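Local coordinates for protein leucine aminopeptidase (Parabacteroides distasonis, PDB 3TC8) that binds zinc and probably works as an M28-family aminopeptidase, removing residues from the amino ends of peptides, at residues Ala55-Arg60 and Ala134-Ala139; Gln213-Ala218 and Asp249-Val254. One frame throughout, in Å; residues are numbered along the deposited sequence.

In the fold
Both contacts are pairs of nearly parallel helices in the alpha/beta/alpha fold of the zinc exopeptidases, but they share no element and lie on opposite sides of the chain's centre, with centres about 24 Å apart. Contact 1 joins the end of helix 45-60 to the middle of helix 125-144; it is buried and its cross-helix touches are made by carbon atoms. Contact 2 joins the first turns of helices 213-233 and 250-258; it is partly buried and polar, with a direct glutamine-glutamine bond beside a serine and a histidine that share a carboxylate. Contact 1 lies away from the metal; the His251 side chain of contact 2 is about 13 Å from the zinc, too far to coordinate.

Contact 1: residues Ala55-Arg60 and Ala134-Ala139; sequences ASELKR and ALLEIA
Ala139 N bonds to Leu135 O at 2.8 Å, the shortest sound polar bond within the two segments, and the methyl of the same Ala139 meets residues 55-60. The axes of the two segments run nearly parallel, 21° apart, with a closest approach of 10.1 Å. Leu58 reaches over with one branch: its CD2 rests 3.9 Å from Ala139 CB. Leu58 CD2 also lies 4.2 Å from Leu136 CD2, so a single branch of Leu58 meets residues on successive turns of the other helix. Leu58 CG sits beside its backbone N and anti to the carbonyl carbon (chi1 -69°), which brings CD2 toward the neighbouring helix. Leu136 CD2 also meets the aliphatic part of Glu57, at 4.0 Å from Glu57 CG, the two side chains crossing at about a right angle. With CG anti to the backbone N (chi1 -162°), Glu57 sets CB and CG against that methyl; the chain then bends at chi2, and OE1 is hydrogen-bonded to Tyr30 OH of helix 24-36. Phe155 of strand 150-156 touches both Leu58 and Leu136, placing the pair against the central sheet of the alpha/beta/alpha sandwich. Between these two segments the touches are therefore apolar: Glu57 lends its methylenes to the seam, while its charged end is directed to partners other than residues 134-139.

Contact 2: residues Gln213-Ala218 and Asp249-Val254; sequences QQSLRA and DDHQYV
In the alpha/beta/alpha sandwich of this M28 peptidase, helices 213-233 and 250-258 meet near their N-terminal ends, their segment axes 10.2 Å apart at the closest. The direct link is between amides: Gln214 NE2 donates to Gln252 OE1 at 2.9 Å, almost perfectly straight (178°). The two amide planes are nearly perpendicular. The acceptor lies in the Gln214 amide plane, whereas the donor stands 43° out of the carbonyl plane of Gln252, off its lone pairs. Gln214 NE2 also bonds to Ile247 O, in the loop leading to the second helix. With an alanine in place of Gln214, Gln252 OE1 and Ile247 O would probably lose their shared amide donor, and a gap would open beside the Gln252 CB. Beside the amide pair, the CA-CB bond of His251 is directed toward residues 213-218; CG lies between the backbone N and the carbonyl carbon (chi1 67°), and the ring meets its neighbours obliquely, NE2 coming 3.9 Å from Gln214 CB. Ser215 OG and His251 NE2 are both hydrogen-bonded to Glu212 OE1, so the serine and histidine are bridged through that carboxylate oxygen. Ser215 OG, bonded also to Asp264 N of strand 262-266, lies just 3.5 Å from His251 CD2.

Contact 1: residues Ala55-Arg60 and Ala134-Ala139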
loop_
_atom_site.group_PDB
_atom_site.type_symbol
_atom_site.label_atom_id
_atom_site.label_comp_id
_atom_site.label_asym_id
_atom_site.label_seq_id
_atom_site.Cartn_x
_atom_site.Cartn_y
_atom_site.Cartn_z
ATOM N N ALA A 55 -10.472 9.241 -4.597
ATOM C CA ALA A 55 -11.264 8.896 -5.766
ATOM C C ALA A 55 -11.193 9.986 -6.833
ATOM O O ALA A 55 -11.077 9.719 -8.032
ATOM C CB ALA A 55 -12.697 8.597 -5.400
ATOM N N SER A 56 -11.327 11.242 -6.404
ATOM C CA SER A 56 -11.279 12.354 -7.347
ATOM C C SER A 56 -9.910 12.534 -7.988
ATOM O O SER A 56 -9.839 12.947 -9.153
ATOM C CB SER A 56 -11.841 13.644 -6.743
ATOM O OG SER A 56 -11.023 14.141 -5.769
ATOM N N GLU A 57 -8.859 12.246 -7.253
ATOM C CA GLU A 57 -7.558 12.381 -7.777
ATOM C C GLU A 57 -7.337 11.306 -8.924
ATOM O O GLU A 57 -6.900 11.620 -10.033
ATOM C CB GLU A 57 -6.579 12.357 -6.581
ATOM C CG GLU A 57 -5.263 12.913 -6.958
ATOM C CD GLU A 57 -5.222 14.467 -7.124
ATOM O OE1 GLU A 57 -4.255 14.956 -7.764
ATOM O OE2 GLU A 57 -6.145 15.194 -6.639
ATOM N N LEU A 58 -7.759 10.046 -8.672
ATOM C CA LEU A 58 -7.640 9.031 -9.717
ATOM C C LEU A 58 -8.481 9.399 -10.943
ATOM O O LEU A 58 -8.066 9.198 -12.076
ATOM C CB LEU A 58 -8.027 7.643 -9.180
ATOM C CG LEU A 58 -7.071 7.039 -8.166
ATOM C CD1 LEU A 58 -7.743 5.771 -7.611
ATOM C CD2 LEU A 58 -5.698 6.748 -8.736
ATOM N N LYS A 59 -9.657 9.963 -10.735
ATOM C CA LYS A 59 -10.464 10.326 -11.858
ATOM C C LYS A 59 -9.807 11.426 -12.689
ATOM O O LYS A 59 -9.869 11.409 -13.917
ATOM C CB LYS A 59 -11.827 10.745 -11.337
ATOM C CG LYS A 59 -12.834 10.925 -12.434
ATOM C CD LYS A 59 -14.259 10.981 -11.931
ATOM C CE LYS A 59 -15.329 11.336 -12.996
ATOM N NZ LYS A 59 -16.728 11.078 -12.512
ATOM N N ARG A 60 -9.174 12.385 -12.010
ATOM C CA ARG A 60 -8.532 13.476 -12.749
ATOM C C ARG A 60 -7.395 12.960 -13.611
ATOM O O ARG A 60 -7.152 13.502 -14.694
ATOM C CB ARG A 60 -7.988 14.499 -11.749
ATOM C CG ARG A 60 -6.882 15.406 -12.237
ATOM C CD ARG A 60 -6.430 16.323 -11.094
ATOM N NE ARG A 60 -7.561 17.100 -10.525
ATOM C CZ ARG A 60 -7.951 17.077 -9.257
ATOM N NH1 ARG A 60 -7.283 16.412 -8.337
ATOM N NH2 ARG A 60 -9.018 17.757 -8.912
ATOM N N ALA A 134 2.763 7.359 -3.149
ATOM C CA ALA A 134 3.592 6.867 -4.234
ATOM C C ALA A 134 2.719 6.419 -5.404
ATOM O O ALA A 134 3.005 6.722 -6.573
ATOM C CB ALA A 134 4.531 5.793 -3.793
ATOM N N LEU A 135 1.653 5.671 -5.117
ATOM C CA LEU A 135 0.765 5.217 -6.173
ATOM C C LEU A 135 0.015 6.351 -6.842
ATOM O O LEU A 135 -0.232 6.279 -8.054
ATOM C CB LEU A 135 -0.222 4.177 -5.665
ATOM C CG LEU A 135 0.371 2.805 -5.352
ATOM C CD1 LEU A 135 -0.696 1.819 -4.906
ATOM C CD2 LEU A 135 1.175 2.199 -6.511
ATOM N N LEU A 136 -0.368 7.402 -6.129
ATOM C CA LEU A 136 -0.972 8.542 -6.751
ATOM C C LEU A 136 -0.025 9.188 -7.740
ATOM O O LEU A 136 -0.448 9.557 -8.834
ATOM C CB LEU A 136 -1.469 9.589 -5.739
ATOM C CG LEU A 136 -2.728 9.196 -4.948
ATOM C CD1 LEU A 136 -2.890 10.190 -3.786
ATOM C CD2 LEU A 136 -3.985 9.238 -5.852
ATOM N N GLU A 137 1.235 9.343 -7.377
ATOM C CA GLU A 137 2.191 9.932 -8.301
ATOM C C GLU A 137 2.448 9.034 -9.505
ATOM O O GLU A 137 2.535 9.500 -10.647
ATOM C CB GLU A 137 3.458 10.291 -7.560
ATOM C CG GLU A 137 4.586 10.790 -8.444
ATOM C CD GLU A 137 4.248 12.003 -9.295
ATOM O OE1 GLU A 137 3.269 12.727 -8.991
ATOM O OE2 GLU A 137 5.021 12.298 -10.260
ATOM N N ILE A 138 2.521 7.719 -9.293
ATOM C CA ILE A 138 2.628 6.748 -10.382
ATOM C C ILE A 138 1.431 6.870 -11.314
ATOM O O ILE A 138 1.561 6.949 -12.530
ATOM C CB ILE A 138 2.806 5.330 -9.821
ATOM C CG1 ILE A 138 4.209 5.156 -9.248
ATOM C CG2 ILE A 138 2.496 4.245 -10.887
ATOM C CD1 ILE A 138 4.352 4.035 -8.283
ATOM N N ALA A 139 0.223 6.951 -10.733
ATOM C CA ALA A 139 -0.978 7.052 -11.504
ATOM C C ALA A 139 -1.034 8.377 -12.287
ATOM O O ALA A 139 -1.519 8.425 -13.423
ATOM C CB ALA A 139 -2.201 6.915 -10.553
#

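Contact 2: residues Gln213-Ala218 and Asp249-Val254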
loop_
_atom_site.group_PDB
_atom_site.type_symbol
_atom_site.label_atom_id
_atom_site.label_comp_id
_atom_site.label_asym_id
_atom_site.label_seq_id
_atom_site.Cartn_x
_atom_site.Cartn_y
_atom_site.Cartn_z
ATOM N N GLN A 213 9.239 -12.976 2.259
ATOM C CA GLN A 213 9.125 -14.436 2.034
ATOM C C GLN A 213 7.897 -14.854 1.259
ATOM O O GLN A 213 8.005 -15.668 0.349
ATOM C CB GLN A 213 9.154 -15.204 3.354
ATOM C CG GLN A 213 10.502 -15.254 3.968
ATOM C CD GLN A 213 11.509 -15.963 3.132
ATOM O OE1 GLN A 213 11.218 -16.999 2.553
ATOM N NE2 GLN A 213 12.669 -15.323 2.951
ATOM N N GLN A 214 6.717 -14.276 1.571
ATOM C CA GLN A 214 5.525 -14.688 0.841
ATOM C C GLN A 214 5.609 -14.269 -0.635
ATOM O O GLN A 214 5.182 -14.991 -1.535
ATOM C CB GLN A 214 4.259 -14.118 1.457
ATOM C CG GLN A 214 4.060 -14.549 2.905
ATOM C CD GLN A 214 2.638 -14.300 3.362
ATOM O OE1 GLN A 214 1.752 -15.140 3.139
ATOM N NE2 GLN A 214 2.388 -13.164 3.988
ATOM N N SER A 215 6.220 -13.100 -0.858
ATOM C CA SER A 215 6.467 -12.568 -2.186
ATOM C C SER A 215 7.368 -13.494 -2.975
ATOM O O SER A 215 7.132 -13.761 -4.156
ATOM C CB SER A 215 7.135 -11.185 -2.023
ATOM O OG SER A 215 6.330 -10.253 -1.341
ATOM N N LEU A 216 8.463 -13.932 -2.353
ATOM C CA LEU A 216 9.361 -14.879 -3.009
ATOM C C LEU A 216 8.695 -16.218 -3.306
ATOM O O LEU A 216 8.848 -16.786 -4.376
ATOM C CB LEU A 216 10.584 -15.098 -2.132
ATOM C CG LEU A 216 11.659 -14.030 -2.087
ATOM C CD1 LEU A 216 12.591 -14.263 -0.914
ATOM C CD2 LEU A 216 12.353 -13.899 -3.422
ATOM N N ARG A 217 7.956 -16.740 -2.325
ATOM C CA ARG A 217 7.329 -18.030 -2.533
ATOM C C ARG A 217 6.320 -18.015 -3.669
ATOM O O ARG A 217 6.253 -18.965 -4.461
ATOM C CB ARG A 217 6.707 -18.539 -1.242
ATOM C CG ARG A 217 6.425 -20.053 -1.212
ATOM C CD ARG A 217 7.704 -20.894 -1.088
ATOM N NE ARG A 217 7.410 -22.265 -0.724
ATOM C CZ ARG A 217 7.049 -23.246 -1.552
ATOM N NH1 ARG A 217 7.028 -23.058 -2.856
ATOM N NH2 ARG A 217 6.695 -24.430 -1.038
ATOM N N ALA A 218 5.528 -16.949 -3.760
ATOM C CA ALA A 218 4.489 -16.832 -4.775
ATOM C C ALA A 218 4.963 -16.246 -6.090
ATOM O O ALA A 218 4.303 -16.452 -7.091
ATOM C CB ALA A 218 3.335 -15.943 -4.277
ATOM N N ASP A 249 0.336 -9.214 5.074
ATOM C CA ASP A 249 -0.038 -7.979 4.406
ATOM C C ASP A 249 -1.015 -8.264 3.293
ATOM O O ASP A 249 -1.360 -9.429 3.009
ATOM C CB ASP A 249 1.220 -7.267 3.899
ATOM C CG ASP A 249 1.158 -5.758 3.971
ATOM O OD1 ASP A 249 0.053 -5.199 4.127
ATOM O OD2 ASP A 249 2.264 -5.107 3.861
ATOM N N ASP A 250 -1.530 -7.219 2.645
ATOM C CA ASP A 250 -2.608 -7.386 1.716
ATOM C C ASP A 250 -2.288 -8.339 0.575
ATOM O O ASP A 250 -3.176 -8.975 0.031
ATOM C CB ASP A 250 -3.006 -6.004 1.126
ATOM C CG ASP A 250 -3.687 -5.033 2.125
ATOM O OD1 ASP A 250 -4.735 -5.395 2.630
ATOM O OD2 ASP A 250 -3.172 -3.925 2.339
ATOM N N HIS A 251 -1.011 -8.393 0.179
ATOM C CA HIS A 251 -0.637 -9.250 -0.959
ATOM C C HIS A 251 -0.940 -10.727 -0.733
ATOM O O HIS A 251 -1.286 -11.429 -1.694
ATOM C CB HIS A 251 0.842 -9.046 -1.320
ATOM C CG HIS A 251 1.823 -9.510 -0.303
ATOM N ND1 HIS A 251 1.713 -9.164 1.027
ATOM C CD2 HIS A 251 2.927 -10.289 -0.435
ATOM C CE1 HIS A 251 2.714 -9.725 1.680
ATOM N NE2 HIS A 251 3.471 -10.404 0.813
ATOM N N GLN A 252 -0.914 -11.189 0.521
ATOM C CA GLN A 252 -1.212 -12.617 0.747
ATOM C C GLN A 252 -2.641 -12.971 0.351
ATOM O O GLN A 252 -2.907 -14.071 -0.093
ATOM C CB GLN A 252 -0.927 -13.057 2.158
ATOM C CG GLN A 252 -1.919 -12.685 3.148
ATOM C CD GLN A 252 -1.422 -13.025 4.546
ATOM O OE1 GLN A 252 -0.331 -12.607 4.914
ATOM N NE2 GLN A 252 -2.264 -13.693 5.350
ATOM N N TYR A 253 -3.559 -12.012 0.532
ATOM C CA TYR A 253 -4.948 -12.233 0.238
ATOM C C TYR A 253 -5.258 -12.077 -1.245
ATOM O O TYR A 253 -6.179 -12.702 -1.746
ATOM C CB TYR A 253 -5.816 -11.366 1.157
ATOM C CG TYR A 253 -5.747 -11.733 2.587
ATOM C CD1 TYR A 253 -6.410 -12.857 3.068
ATOM C CD2 TYR A 253 -4.988 -10.998 3.467
ATOM C CE1 TYR A 253 -6.357 -13.204 4.428
ATOM C CE2 TYR A 253 -4.891 -11.347 4.822
ATOM C CZ TYR A 253 -5.572 -12.432 5.298
ATOM O OH TYR A 253 -5.502 -12.741 6.623
ATOM N N VAL A 254 -4.467 -11.252 -1.938
ATOM C CA VAL A 254 -4.559 -11.186 -3.395
ATOM C C VAL A 254 -4.075 -12.526 -3.981
ATOM O O VAL A 254 -4.738 -13.071 -4.874
ATOM C CB VAL A 254 -3.771 -10.009 -3.948
ATOM C CG1 VAL A 254 -3.723 -10.055 -5.464
ATOM C CG2 VAL A 254 -4.339 -8.672 -3.416
#